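Local structure of kelch-like protein 7 (Homo sapiens, 3II7) at residues L117-C122 and W130-S135; K242-G247 and I291-T296. The protein acts, as the full-length protein of which this is the kelch-repeat domain, as substrate-specific adapter of a CUL3-RBX1 E3 ubiquitin ligase that directs substrates to degradation. All coordinates share one frame; numbering follows the deposited sequence.

Interaction 1 of 2, residues L117-C122 and W130-S135; sequences LYLFEC and WHTKPS. With EDO (1,2-ethanediol), chain Q.
The outer hairpin of a kelch propeller blade joins residues 117-122 to 130-135, and its hydrogen-bonded pair is Cys122 with His131. Cys122 N gives a bond to His131 O (2.8 Å, 166° at the hydrogen), answered by His131 N on Cys122 O. One step along, the CA atoms of Glu121 and Thr132 stand 4.4 Å apart, and Lys133 N bonds Phe120 O. At this end a water takes the place of a direct bond from Phe120 N: it accepts from Phe120 N, donates to Lys133 O at 2.7 Å and also bonds Ser135 OG. Such a hairpin forms the third and fourth strands of the four-stranded blade, here 120-124 and 129-133, the latter being its outer edge, so its side chains serve both this blade and its neighbours. Phe120 holds CG anti to its own N (chi1 -167°), which carries CD2 to 3.2 Å from Pro134 O and 3.6 Å from Lys133 CB; the rings of Tyr174 and Trp181, in the next blade, meet it edge-to-face. Lys133 CG, beside its own backbone N (chi1 -54°), lies 4.1 Å from Cys122 SG; beyond it the chain bends and NZ forms a salt bridge with Glu179. Trp130 lays CE3 3.4 Å from Cys122 O and turns its edge, in plane, to Glu121 O; its NE1 is bonded to Leu86 O.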
loop_
_atom_site.group_PDB
_atom_site.type_symbol
_atom_site.label_atom_id
_atom_site.label_comp_id
_atom_site.label_asym_id
_atom_site.label_seq_id
_atom_site.Cartn_x
_atom_site.Cartn_y
_atom_site.Cartn_z
ATOM N N LEU A 117 6.001 10.416 11.582
ATOM C CA LEU A 117 5.585 9.935 12.887
ATOM C C LEU A 117 5.897 8.445 13.095
ATOM O O LEU A 117 6.015 7.678 12.132
ATOM C CB LEU A 117 4.071 10.139 13.036
ATOM C CG LEU A 117 3.527 11.561 12.997
ATOM C CD1 LEU A 117 2.013 11.540 13.210
ATOM C CD2 LEU A 117 4.176 12.419 14.041
ATOM N N TYR A 118 6.039 8.052 14.362
ATOM C CA TYR A 118 6.192 6.664 14.826
ATOM C C TYR A 118 4.814 5.994 15.099
ATOM O O TYR A 118 4.735 4.803 15.399
ATOM C CB TYR A 118 6.910 6.639 16.185
ATOM C CG TYR A 118 8.332 7.186 16.328
ATOM C CD1 TYR A 118 8.563 8.455 16.840
ATOM C CD2 TYR A 118 9.434 6.391 16.059
ATOM C CE1 TYR A 118 9.866 8.930 17.021
ATOM C CE2 TYR A 118 10.713 6.851 16.250
ATOM C CZ TYR A 118 10.923 8.111 16.729
ATOM O OH TYR A 118 12.210 8.566 16.909
ATOM N N LEU A 119 3.752 6.798 15.048
ATOM C CA LEU A 119 2.432 6.464 15.545
ATOM C C LEU A 119 1.853 5.215 14.919
ATOM O O LEU A 119 1.984 4.985 13.713
ATOM C CB LEU A 119 1.482 7.643 15.285
ATOM C CG LEU A 119 0.060 7.573 15.803
ATOM C CD1 LEU A 119 -0.010 7.409 17.328
ATOM C CD2 LEU A 119 -0.641 8.857 15.373
ATOM N N PHE A 120 1.209 4.412 15.751
ATOM C CA PHE A 120 0.605 3.151 15.335
ATOM C C PHE A 120 -0.748 3.060 16.041
ATOM O O PHE A 120 -0.794 3.013 17.251
ATOM C CB PHE A 120 1.561 2.007 15.753
ATOM C CG PHE A 120 1.263 0.661 15.148
ATOM C CD1 PHE A 120 0.996 0.518 13.806
ATOM C CD2 PHE A 120 1.317 -0.511 15.936
ATOM C CE1 PHE A 120 0.776 -0.733 13.269
ATOM C CE2 PHE A 120 1.082 -1.760 15.375
ATOM C CZ PHE A 120 0.821 -1.859 14.036
ATOM N N GLU A 121 -1.835 3.079 15.270
ATOM C CA GLU A 121 -3.219 3.107 15.810
ATOM C C GLU A 121 -4.024 2.037 15.098
ATOM O O GLU A 121 -3.888 1.896 13.883
ATOM C CB GLU A 121 -3.878 4.500 15.564
ATOM C CG GLU A 121 -3.092 5.705 16.122
ATOM C CD GLU A 121 -3.762 7.079 15.921
ATOM O OE1 GLU A 121 -4.304 7.377 14.826
ATOM O OE2 GLU A 121 -3.688 7.900 16.858
ATOM N N CYS A 122 -4.868 1.282 15.814
ATOM C CA CYS A 122 -5.675 0.301 15.132
ATOM C C CYS A 122 -7.142 0.406 15.465
ATOM O O CYS A 122 -7.523 0.862 16.545
ATOM C CB CYS A 122 -5.129 -1.099 15.322
ATOM S SG CYS A 122 -5.692 -2.043 16.684
ATOM N N TRP A 130 -11.182 2.676 18.164
ATOM C CA TRP A 130 -9.787 2.912 17.879
ATOM C C TRP A 130 -8.928 2.791 19.129
ATOM O O TRP A 130 -9.353 3.173 20.223
ATOM C CB TRP A 130 -9.599 4.312 17.293
ATOM C CG TRP A 130 -10.005 4.441 15.861
ATOM C CD1 TRP A 130 -11.205 4.925 15.371
ATOM C CD2 TRP A 130 -9.205 4.131 14.726
ATOM N NE1 TRP A 130 -11.189 4.916 13.992
ATOM C CE2 TRP A 130 -9.975 4.431 13.569
ATOM C CE3 TRP A 130 -7.910 3.625 14.558
ATOM C CZ2 TRP A 130 -9.483 4.228 12.273
ATOM C CZ3 TRP A 130 -7.433 3.426 13.273
ATOM C CH2 TRP A 130 -8.223 3.714 12.148
ATOM N N HIS A 131 -7.701 2.289 18.941
ATOM C CA HIS A 131 -6.778 2.009 20.025
ATOM C C HIS A 131 -5.356 2.371 19.602
ATOM O O HIS A 131 -4.922 2.017 18.504
ATOM C CB HIS A 131 -6.862 0.517 20.404
ATOM C CG HIS A 131 -8.248 0.069 20.763
ATOM N ND1 HIS A 131 -8.760 0.184 22.036
ATOM C CD2 HIS A 131 -9.247 -0.443 20.002
ATOM C CE1 HIS A 131 -10.005 -0.251 22.050
ATOM N NE2 HIS A 131 -10.323 -0.643 20.831
ATOM N N THR A 132 -4.634 3.074 20.468
ATOM C CA THR A 132 -3.229 3.354 20.231
ATOM C C THR A 132 -2.402 2.145 20.632
ATOM O O THR A 132 -2.617 1.565 21.694
ATOM C CB THR A 132 -2.774 4.600 20.996
ATOM O OG1 THR A 132 -3.617 5.696 20.623
ATOM C CG2 THR A 132 -1.328 4.954 20.666
ATOM N N LYS A 133 -1.482 1.754 19.763
ATOM C CA LYS A 133 -0.620 0.600 19.983
ATOM C C LYS A 133 0.826 1.049 20.057
ATOM O O LYS A 133 1.136 2.215 19.739
ATOM C CB LYS A 133 -0.779 -0.446 18.863
ATOM C CG LYS A 133 -2.196 -0.912 18.594
ATOM C CD LYS A 133 -3.004 -1.292 19.813
ATOM C CE LYS A 133 -2.545 -2.535 20.473
ATOM N NZ LYS A 133 -3.694 -3.167 21.316
ATOM N N PRO A 134 1.738 0.131 20.476
ATOM C CA PRO A 134 3.140 0.519 20.554
ATOM C C PRO A 134 3.671 1.111 19.256
ATOM O O PRO A 134 3.401 0.615 18.161
ATOM C CB PRO A 134 3.843 -0.797 20.911
ATOM C CG PRO A 134 2.871 -1.453 21.777
ATOM C CD PRO A 134 1.544 -1.203 21.075
ATOM N N SER A 135 4.427 2.173 19.400
ATOM C CA SER A 135 4.947 2.912 18.266
ATOM C C SER A 135 6.047 2.149 17.535
ATOM O O SER A 135 6.806 1.375 18.151
ATOM C CB SER A 135 5.531 4.229 18.743
ATOM O OG SER A 135 4.486 5.109 19.142
HETATM C C1 EDO Q . 4.190 9.751 18.157
HETATM O O1 EDO Q . 3.560 8.592 18.729
HETATM C C2 EDO Q . 4.395 9.497 16.701
HETATM O O2 EDO Q . 5.502 10.189 16.195
HETATM O O HOH W 1 1.773 4.588 18.606
#

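Interaction 2 of 2, residues K242-G247 and I291-T296. With EDO (1,2-ethanediol), chain F; EDO (1,2-ethanediol), chain I.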
loop_
_atom_site.group_PDB
_atom_site.type_symbol
_atom_site.label_atom_id
_atom_site.label_comp_id
_atom_site.label_asym_id
_atom_site.label_seq_id
_atom_site.Cartn_x
_atom_site.Cartn_y
_atom_site.Cartn_z
ATOM N N LYS A 242 1.959 1.397 -7.976
ATOM C CA LYS A 242 0.732 0.913 -7.337
ATOM C C LYS A 242 0.618 -0.534 -7.747
ATOM O O LYS A 242 0.413 -0.836 -8.929
ATOM C CB LYS A 242 -0.471 1.714 -7.788
ATOM C CG LYS A 242 -0.389 3.187 -7.418
ATOM C CD LYS A 242 -0.425 3.393 -5.921
ATOM C CE LYS A 242 -0.187 4.849 -5.560
ATOM N NZ LYS A 242 1.254 5.290 -5.688
ATOM N N CYS A 243 0.797 -1.429 -6.764
ATOM C CA CYS A 243 1.089 -2.852 -6.941
ATOM C C CYS A 243 0.155 -3.708 -6.090
ATOM O O CYS A 243 -0.113 -3.319 -4.934
ATOM C CB CYS A 243 2.512 -3.128 -6.390
ATOM S SG CYS A 243 3.890 -2.384 -7.269
ATOM N N ALA A 244 -0.194 -4.893 -6.568
ATOM C CA ALA A 244 -0.899 -5.875 -5.760
ATOM C C ALA A 244 -0.650 -7.267 -6.301
ATOM O O ALA A 244 -0.493 -7.439 -7.498
ATOM C CB ALA A 244 -2.437 -5.583 -5.744
ATOM N N ALA A 245 -0.657 -8.260 -5.418
ATOM C CA ALA A 245 -0.456 -9.629 -5.818
ATOM C C ALA A 245 -1.729 -10.439 -5.680
ATOM O O ALA A 245 -2.485 -10.293 -4.684
ATOM C CB ALA A 245 0.672 -10.278 -4.977
ATOM N N VAL A 246 -1.993 -11.273 -6.701
ATOM C CA VAL A 246 -3.062 -12.253 -6.657
ATOM C C VAL A 246 -2.436 -13.573 -7.088
ATOM O O VAL A 246 -1.856 -13.675 -8.196
ATOM C CB VAL A 246 -4.226 -11.917 -7.563
ATOM C CG1 VAL A 246 -5.290 -13.053 -7.537
ATOM C CG2 VAL A 246 -4.872 -10.598 -7.153
ATOM N N GLY A 247 -2.526 -14.561 -6.224
ATOM C CA GLY A 247 -1.876 -15.825 -6.479
ATOM C C GLY A 247 -0.373 -15.612 -6.547
ATOM O O GLY A 247 0.230 -14.938 -5.657
ATOM N N ILE A 291 -4.913 1.483 -3.761
ATOM C CA ILE A 291 -5.016 0.134 -4.336
ATOM C C ILE A 291 -5.057 -0.929 -3.231
ATOM O O ILE A 291 -4.346 -0.818 -2.204
ATOM C CB ILE A 291 -3.801 -0.125 -5.293
ATOM C CG1 ILE A 291 -3.966 -1.490 -6.011
ATOM C CG2 ILE A 291 -2.459 0.031 -4.551
ATOM C CD1 ILE A 291 -2.949 -1.704 -7.178
ATOM N N CYS A 292 -5.904 -1.946 -3.415
ATOM C CA CYS A 292 -5.933 -3.075 -2.507
ATOM C C CYS A 292 -6.542 -4.277 -3.208
ATOM O O CYS A 292 -7.212 -4.138 -4.243
ATOM C CB CYS A 292 -6.696 -2.756 -1.206
ATOM S SG CYS A 292 -8.430 -2.440 -1.412
ATOM N N VAL A 293 -6.279 -5.453 -2.666
ATOM C CA VAL A 293 -6.888 -6.673 -3.161
ATOM C C VAL A 293 -8.185 -6.902 -2.397
ATOM O O VAL A 293 -8.206 -6.818 -1.143
ATOM C CB VAL A 293 -5.965 -7.884 -2.992
ATOM C CG1 VAL A 293 -6.682 -9.205 -3.446
ATOM C CG2 VAL A 293 -4.683 -7.640 -3.735
ATOM N N VAL A 294 -9.265 -7.154 -3.131
ATOM C CA VAL A 294 -10.550 -7.482 -2.530
ATOM C C VAL A 294 -10.949 -8.917 -2.869
ATOM O O VAL A 294 -10.635 -9.420 -3.929
ATOM C CB VAL A 294 -11.685 -6.513 -2.987
ATOM C CG1 VAL A 294 -11.292 -5.077 -2.797
ATOM C CG2 VAL A 294 -12.063 -6.750 -4.386
ATOM N N ASP A 295 -11.645 -9.560 -1.947
ATOM C CA ASP A 295 -12.451 -10.742 -2.240
ATOM C C ASP A 295 -13.953 -10.359 -2.383
ATOM O O ASP A 295 -14.544 -9.780 -1.452
ATOM C CB ASP A 295 -12.307 -11.738 -1.122
ATOM C CG ASP A 295 -12.716 -13.121 -1.532
ATOM O OD1 ASP A 295 -13.374 -13.268 -2.588
ATOM O OD2 ASP A 295 -12.373 -14.066 -0.799
ATOM N N THR A 296 -14.567 -10.683 -3.532
ATOM C CA THR A 296 -15.971 -10.279 -3.802
ATOM C C THR A 296 -17.024 -11.353 -3.410
ATOM O O THR A 296 -18.210 -11.202 -3.722
ATOM C CB THR A 296 -16.189 -9.863 -5.311
ATOM O OG1 THR A 296 -15.970 -10.991 -6.169
ATOM C CG2 THR A 296 -15.256 -8.716 -5.726
HETATM C C1 EDO F . -0.335 -9.382 -0.942
HETATM O O1 EDO F . 0.235 -8.515 0.087
HETATM C C2 EDO F . -1.453 -8.675 -1.712
HETATM O O2 EDO F . -0.965 -7.645 -2.596
HETATM C C1 EDO I . 1.733 10.584 -7.559
HETATM O O1 EDO I . 0.999 10.577 -8.784
HETATM C C2 EDO I . 2.575 9.326 -7.459
HETATM O O2 EDO I . 1.767 8.110 -7.348
#
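Strands 242-246 and 291-295 run side by side in nearly the same direction, 16° apart with a closest axis approach of 6.9 Å, a spacing filled by side chains. Ile291 and Val293 both point toward the facing strand. Ile291 places CG1 opposite its backbone N (chi1 -175°) and stays extended, driving CD1 against the peptide link between Lys242 and Cys243: CD1 is 3.8 Å from Cys243 N and 4.2 Å from Ala244 CB. Its other branch, CG2, lies across the Lys242 chain, 4.2 Å from CB. Replacing Ile291 by an alanine would probably open a gap beside this peptide link and leave Ala244 CB with less apolar cover. Two residues on, Val293 CG2 sits 3.6 Å from Ala244 CB and equally near Ala245 O, whereas CG1 meets Val246 CG2 more distantly. A 1,2-ethanediol, probably from the crystallisation liquor, takes an almost linear bond from Ala245 N to its O2 (2.9 Å, 176°) and is also bonded to Phe198 N. Both strands are the inner edges of their sheets, as in the central channel of a beta-propeller, where like-directed inner strands of successive blades meet. Strand 249-254 flanks 242-246 on its own sheet, strand 13-18 does the same for 290-295, and Ile15 of that strand touches both Ala244 and Ile291, while Ala245 turns to Val197 and Val199 of strand 195-199.

The two contacts sample the propeller at different radii and on opposite sides of its centre. Interaction 1 lies about 18 Å from the centre of the chain and bonds strands within one blade; interaction 2, about 10 Å out, packs inner strands of two blades together. Their centres are about 25 Å apart and their nearest atoms about 15 Å, so they do not touch. Interaction 2 lies at the ring closure: strand 290-295, from the C-terminal end, completes the sheet begun by strand 13-18 near the N-terminus. Each contact has ethanediol bound beside it, in interaction 1 at the loop leading into strand 120-124 and along the inner strands in interaction 2.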